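Local atomic coordinates of UDP-N-acetylglucosamine 4,6-dehydratase (Vibrio fischeri, PDB entry 3PVZ), a protein that probably binds NAD and acts as a lyase that dehydrates UDP-N-acetylglucosamine. Residues Asp14-His19 and Ser240-Leu245; Cys244-Ile249 and Ala335-Leu340. All coordinates share one frame; numbering follows the deposited sequence.

Contact 1. Residues Asp14-His19 and Ser240-Leu245; sequences DTELFH and SGELCL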
loop_
_atom_site.group_PDB
_atom_site.type_symbol
_atom_site.label_atom_id
_atom_site.label_comp_id
_atom_site.label_asym_id
_atom_site.label_seq_id
_atom_site.Cartn_x
_atom_site.Cartn_y
_atom_site.Cartn_z
ATOM N N ASP A 14 8.738 11.170 -28.159
ATOM C CA ASP A 14 7.735 12.190 -28.462
ATOM C C ASP A 14 6.386 11.572 -28.893
ATOM O O ASP A 14 5.364 12.267 -28.943
ATOM C CB ASP A 14 8.357 13.180 -29.481
ATOM C CG ASP A 14 7.405 13.615 -30.585
ATOM O OD1 ASP A 14 6.368 14.275 -30.293
ATOM O OD2 ASP A 14 7.736 13.330 -31.759
ATOM N N THR A 15 6.364 10.250 -29.094
ATOM C CA THR A 15 5.162 9.550 -29.561
ATOM C C THR A 15 4.851 8.263 -28.757
ATOM O O THR A 15 5.766 7.570 -28.297
ATOM C CB THR A 15 5.376 9.202 -31.030
ATOM O OG1 THR A 15 4.146 8.780 -31.611
ATOM C CG2 THR A 15 6.465 8.120 -31.180
ATOM N N GLU A 16 3.564 7.955 -28.607
ATOM C CA GLU A 16 3.123 6.745 -27.906
ATOM C C GLU A 16 3.682 5.493 -28.585
ATOM O O GLU A 16 4.042 5.534 -29.754
ATOM C CB GLU A 16 1.584 6.672 -27.767
ATOM C CG GLU A 16 0.934 7.893 -27.079
ATOM C CD GLU A 16 -0.118 7.591 -25.957
ATOM O OE1 GLU A 16 -0.250 6.434 -25.419
ATOM O OE2 GLU A 16 -0.792 8.585 -25.570
ATOM N N LEU A 17 3.839 4.416 -27.823
ATOM C CA LEU A 17 4.313 3.139 -28.358
ATOM C C LEU A 17 3.328 2.370 -29.234
ATOM O O LEU A 17 3.729 1.767 -30.219
ATOM C CB LEU A 17 4.729 2.195 -27.233
ATOM C CG LEU A 17 6.217 1.997 -27.021
ATOM C CD1 LEU A 17 6.789 3.293 -26.611
ATOM C CD2 LEU A 17 6.469 0.928 -25.961
ATOM N N PHE A 18 2.054 2.333 -28.843
ATOM C CA PHE A 18 1.105 1.398 -29.453
ATOM C C PHE A 18 0.001 2.084 -30.279
ATOM O O PHE A 18 -1.048 1.497 -30.561
ATOM C CB PHE A 18 0.441 0.607 -28.362
ATOM C CG PHE A 18 1.385 -0.023 -27.404
ATOM C CD1 PHE A 18 2.415 -0.815 -27.845
ATOM C CD2 PHE A 18 1.200 0.121 -26.048
ATOM C CE1 PHE A 18 3.264 -1.421 -26.955
ATOM C CE2 PHE A 18 2.041 -0.492 -25.150
ATOM C CZ PHE A 18 3.088 -1.240 -25.597
ATOM N N HIS A 19 0.250 3.321 -30.657
ATOM C CA HIS A 19 -0.712 4.081 -31.419
ATOM C C HIS A 19 -1.295 3.297 -32.614
ATOM O O HIS A 19 -2.506 3.330 -32.872
ATOM C CB HIS A 19 -0.076 5.414 -31.868
ATOM C CG HIS A 19 -1.043 6.336 -32.521
ATOM N ND1 HIS A 19 -1.142 6.456 -33.889
ATOM C CD2 HIS A 19 -2.002 7.137 -31.998
ATOM C CE1 HIS A 19 -2.098 7.319 -34.184
ATOM N NE2 HIS A 19 -2.641 7.743 -33.056
ATOM N N SER A 240 1.470 1.228 -20.217
ATOM C CA SER A 240 1.345 0.005 -19.387
ATOM C C SER A 240 -0.088 -0.489 -19.348
ATOM O O SER A 240 -0.375 -1.673 -19.451
ATOM C CB SER A 240 1.935 0.171 -17.981
ATOM O OG SER A 240 1.233 1.078 -17.176
ATOM N N GLY A 241 -0.986 0.442 -19.247
ATOM C CA GLY A 241 -2.396 0.130 -19.214
ATOM C C GLY A 241 -2.865 -0.409 -20.532
ATOM O O GLY A 241 -3.673 -1.334 -20.571
ATOM N N GLU A 242 -2.349 0.146 -21.620
ATOM C CA GLU A 242 -2.758 -0.313 -22.946
ATOM C C GLU A 242 -2.278 -1.733 -23.235
ATOM O O GLU A 242 -2.998 -2.523 -23.814
ATOM C CB GLU A 242 -2.286 0.661 -24.013
ATOM C CG GLU A 242 -3.123 1.923 -24.064
ATOM C CD GLU A 242 -2.552 3.006 -25.014
ATOM O OE1 GLU A 242 -1.322 3.028 -25.273
ATOM O OE2 GLU A 242 -3.345 3.860 -25.473
ATOM N N LEU A 243 -1.062 -2.035 -22.809
ATOM C CA LEU A 243 -0.511 -3.351 -22.950
ATOM C C LEU A 243 -1.285 -4.393 -22.129
ATOM O O LEU A 243 -1.581 -5.437 -22.660
ATOM C CB LEU A 243 0.967 -3.341 -22.532
ATOM C CG LEU A 243 1.748 -4.635 -22.652
ATOM C CD1 LEU A 243 1.905 -4.986 -24.092
ATOM C CD2 LEU A 243 3.158 -4.447 -22.044
ATOM N N CYS A 244 -1.595 -4.106 -20.852
ATOM C CA CYS A 244 -2.507 -4.973 -20.064
ATOM C C CYS A 244 -3.821 -5.315 -20.797
ATOM O O CYS A 244 -4.234 -6.462 -20.820
ATOM C CB CYS A 244 -2.877 -4.310 -18.730
ATOM S SG CYS A 244 -1.500 -4.243 -17.572
ATOM N N LEU A 245 -4.475 -4.302 -21.360
ATOM C CA LEU A 245 -5.795 -4.465 -21.951
ATOM C C LEU A 245 -5.704 -5.289 -23.248
ATOM O O LEU A 245 -6.591 -6.076 -23.528
ATOM C CB LEU A 245 -6.437 -3.126 -22.262
ATOM C CG LEU A 245 -7.877 -3.096 -22.860
ATOM C CD1 LEU A 245 -8.904 -3.646 -21.961
ATOM C CD2 LEU A 245 -8.284 -1.682 -23.224
HETATM O O HOH W 1 0.236 4.071 -27.062
#
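The ring of Phe18 meets helix 237-250 through its CD2 and CE2 side. Near the ring plane, Glu242 OE1 sits at the edge, 3.9 Å from Phe18 CD2. The Glu242 carboxylate is turned 56° from the ring. Leu243 CB approaches obliquely, 4.0 Å from Phe18 CE2. One face of the ring is covered by Leu17 CB, 3.8 Å above the ring centre. Phe18 CG is anti to the carbonyl carbon (chi1 -51°), and CD2 and CE2 reach Glu242 and Leu243.

The second flat pair is Glu16 and Glu242. Their side chains meet at about a right angle, with carboxylate planes 38° apart. The like-charged Glu16 OE1 and Glu242 OE1 are 3.6 Å apart. A water sits to one side of the pair and bridges it. It donates to Glu16 OE1 at 2.9 Å and to Glu242 OE1 at 2.6 Å. It accepts a hydrogen bond from Phe18 N, 3.1 Å away. Each carboxylate thus accepts a hydrogen bond from the same water, which probably eases their repulsion. Phe18 is the N-cap residue of helix 19-34, so the water ties the start of that helix to helix 237-250.

Glu242 OE2 is held by Gln238 NE2, one turn earlier. The Leu243 side chain is about 9 Å from the bound NAD, near the cofactor pocket. Phe18 and Leu243 both rest on Pro259 of strand 255-259. Glu242 reaches Glu54 of helix 46-56.

Contact 2. Residues Cys244-Ile249 and Ala335-Leu340; sequences CLMSCI and ARFDNL
Phe337 and Leu340 pack on Met246, a selenomethionine on helix 237-250. This is a helix-on-loop contact in the Rossmann-type domain. The loop runs from strand 332-333 into strand 340-344, at the antiparallel end of the main sheet.

Along the loop, Arg336 comes first. It packs on the Phe337 ring. Arg336 CG lies 3.7 Å above one face of the Phe337 ring, toward its rim. Its guanidinium group has Phe337 CZ 3.7 Å above one face, offset toward the rim. Arg336 NH1 bonds to Phe250 O, at the end of helix 237-250, so the loop is also pinned to the helix by a polar link.

Phe337 is next. Its CE1 is 3.5 Å from Met246 CE, and its CZ is 3.7 Å from the same methyl. The methyl comes in obliquely. The selenomethionine chain bends at both chi2 (-65°) and chi3 (-61°), which carries its end to the ring.

Asp338 and Asn339 form the turn. Their backbone amides bond to the carboxylate of Asp21, on helix 19-34. Lys260 NZ donates hydrogen bonds to Phe337 O and Asp338 O.

Leu340 begins its strand and lies against the ring. Its CD1 lies 4.2 Å above the Phe337 ring face opposite Arg336 CG. The same methyl carbon, Leu340 CD1, rests 3.9 Å from Met246 CB.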
loop_
_atom_site.group_PDB
_atom_site.type_symbol
_atom_site.label_atom_id
_atom_site.label_comp_id
_atom_site.label_asym_id
_atom_site.label_seq_id
_atom_site.Cartn_x
_atom_site.Cartn_y
_atom_site.Cartn_z
ATOM N N CYS A 244 -1.595 -4.106 -20.852
ATOM C CA CYS A 244 -2.507 -4.973 -20.064
ATOM C C CYS A 244 -3.821 -5.315 -20.797
ATOM O O CYS A 244 -4.234 -6.462 -20.820
ATOM C CB CYS A 244 -2.877 -4.310 -18.730
ATOM S SG CYS A 244 -1.500 -4.243 -17.572
ATOM N N LEU A 245 -4.475 -4.302 -21.360
ATOM C CA LEU A 245 -5.795 -4.465 -21.951
ATOM C C LEU A 245 -5.704 -5.289 -23.248
ATOM O O LEU A 245 -6.591 -6.076 -23.528
ATOM C CB LEU A 245 -6.437 -3.126 -22.262
ATOM C CG LEU A 245 -7.877 -3.096 -22.860
ATOM C CD1 LEU A 245 -8.904 -3.646 -21.961
ATOM C CD2 LEU A 245 -8.284 -1.682 -23.224
HETATM N N MSE A 246 -4.646 -5.072 -24.027
HETATM C CA MSE A 246 -4.442 -5.807 -25.271
HETATM C C MSE A 246 -4.194 -7.273 -24.971
HETATM O O MSE A 246 -4.774 -8.128 -25.607
HETATM C CB MSE A 246 -3.270 -5.240 -26.064
HETATM C CG MSE A 246 -3.490 -3.887 -26.680
HETATM SE SE MSE A 246 -4.834 -3.855 -28.042
HETATM C CE MSE A 246 -4.041 -5.107 -29.295
ATOM N N SER A 247 -3.361 -7.556 -23.970
ATOM C CA SER A 247 -3.104 -8.932 -23.610
ATOM C C SER A 247 -4.398 -9.515 -23.065
ATOM O O SER A 247 -4.811 -10.592 -23.456
ATOM C CB SER A 247 -1.990 -9.051 -22.597
ATOM O OG SER A 247 -1.840 -10.389 -22.187
ATOM N N CYS A 248 -5.053 -8.765 -22.195
ATOM C CA CYS A 248 -6.376 -9.173 -21.673
ATOM C C CYS A 248 -7.402 -9.592 -22.724
ATOM O O CYS A 248 -7.974 -10.673 -22.633
ATOM C CB CYS A 248 -7.031 -8.075 -20.806
ATOM S SG CYS A 248 -8.456 -8.746 -19.929
ATOM N N ILE A 249 -7.693 -8.700 -23.663
ATOM C CA ILE A 249 -8.746 -8.930 -24.619
ATOM C C ILE A 249 -8.280 -9.838 -25.764
ATOM O O ILE A 249 -8.991 -10.752 -26.132
ATOM C CB ILE A 249 -9.200 -7.638 -25.292
ATOM C CG1 ILE A 249 -9.681 -6.601 -24.270
ATOM C CG2 ILE A 249 -10.275 -7.981 -26.398
ATOM C CD1 ILE A 249 -10.807 -7.025 -23.403
ATOM N N ALA A 335 4.522 -11.216 -35.848
ATOM C CA ALA A 335 3.684 -10.891 -37.020
ATOM C C ALA A 335 2.308 -10.316 -36.691
ATOM O O ALA A 335 1.800 -9.486 -37.435
ATOM C CB ALA A 335 3.517 -12.139 -37.910
ATOM N N ARG A 336 1.696 -10.755 -35.598
ATOM C CA ARG A 336 0.306 -10.382 -35.298
ATOM C C ARG A 336 0.097 -8.884 -35.069
ATOM O O ARG A 336 -0.892 -8.315 -35.501
ATOM C CB ARG A 336 -0.193 -11.173 -34.095
ATOM C CG ARG A 336 -1.601 -10.842 -33.720
ATOM C CD ARG A 336 -2.182 -11.857 -32.771
ATOM N NE ARG A 336 -3.586 -11.564 -32.526
ATOM C CZ ARG A 336 -4.292 -11.964 -31.480
ATOM N NH1 ARG A 336 -3.771 -12.680 -30.500
ATOM N NH2 ARG A 336 -5.543 -11.634 -31.423
ATOM N N PHE A 337 1.014 -8.249 -34.370
ATOM C CA PHE A 337 0.887 -6.831 -34.098
ATOM C C PHE A 337 2.135 -6.097 -34.585
ATOM O O PHE A 337 3.216 -6.666 -34.646
ATOM C CB PHE A 337 0.676 -6.573 -32.603
ATOM C CG PHE A 337 -0.598 -7.148 -32.056
ATOM C CD1 PHE A 337 -1.820 -6.606 -32.415
ATOM C CD2 PHE A 337 -0.576 -8.236 -31.175
ATOM C CE1 PHE A 337 -2.988 -7.144 -31.926
ATOM C CE2 PHE A 337 -1.743 -8.756 -30.652
ATOM C CZ PHE A 337 -2.950 -8.214 -31.024
ATOM N N ASP A 338 1.963 -4.819 -34.888
ATOM C CA ASP A 338 3.048 -3.949 -35.301
ATOM C C ASP A 338 3.960 -3.550 -34.153
ATOM O O ASP A 338 5.183 -3.613 -34.299
ATOM C CB ASP A 338 2.500 -2.695 -36.012
ATOM C CG ASP A 338 2.020 -2.995 -37.449
ATOM O OD1 ASP A 338 2.208 -4.148 -37.945
ATOM O OD2 ASP A 338 1.448 -2.088 -38.090
ATOM N N ASN A 339 3.361 -3.164 -33.025
ATOM C CA ASN A 339 4.087 -2.586 -31.862
ATOM C C ASN A 339 4.286 -3.572 -30.696
ATOM O O ASN A 339 5.101 -3.327 -29.828
ATOM C CB ASN A 339 3.332 -1.363 -31.317
ATOM C CG ASN A 339 2.797 -0.421 -32.434
ATOM O OD1 ASN A 339 1.581 -0.095 -32.478
ATOM N ND2 ASN A 339 3.712 0.055 -33.300
ATOM N N LEU A 340 3.543 -4.678 -30.706
ATOM C CA LEU A 340 3.488 -5.618 -29.602
ATOM C C LEU A 340 4.016 -6.961 -30.012
ATOM O O LEU A 340 3.623 -7.523 -31.036
ATOM C CB LEU A 340 2.043 -5.836 -29.137
ATOM C CG LEU A 340 1.294 -4.651 -28.584
ATOM C CD1 LEU A 340 -0.131 -5.051 -28.338
ATOM C CD2 LEU A 340 1.911 -4.107 -27.285
#

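How the contacts relate
Both contacts use helix 237-250 and share Cys244 and Leu245. Contact 1 takes its earlier turns and contact 2 its later ones. Their centres are 10 Å apart, and they meet directly where Phe18 and Leu243 pack against Leu340. Both are buried, though Glu16 of contact 1 is partly exposed. The chemistry differs accordingly. Contact 1 combines a ring packing with two carboxylates joined through water. Contact 2 is apolar across its two segments, and its polar links run to neighbouring residues. Contact 1 brings in the loop before helix 19-34; contact 2 brings in the lead-in to strand 340-344.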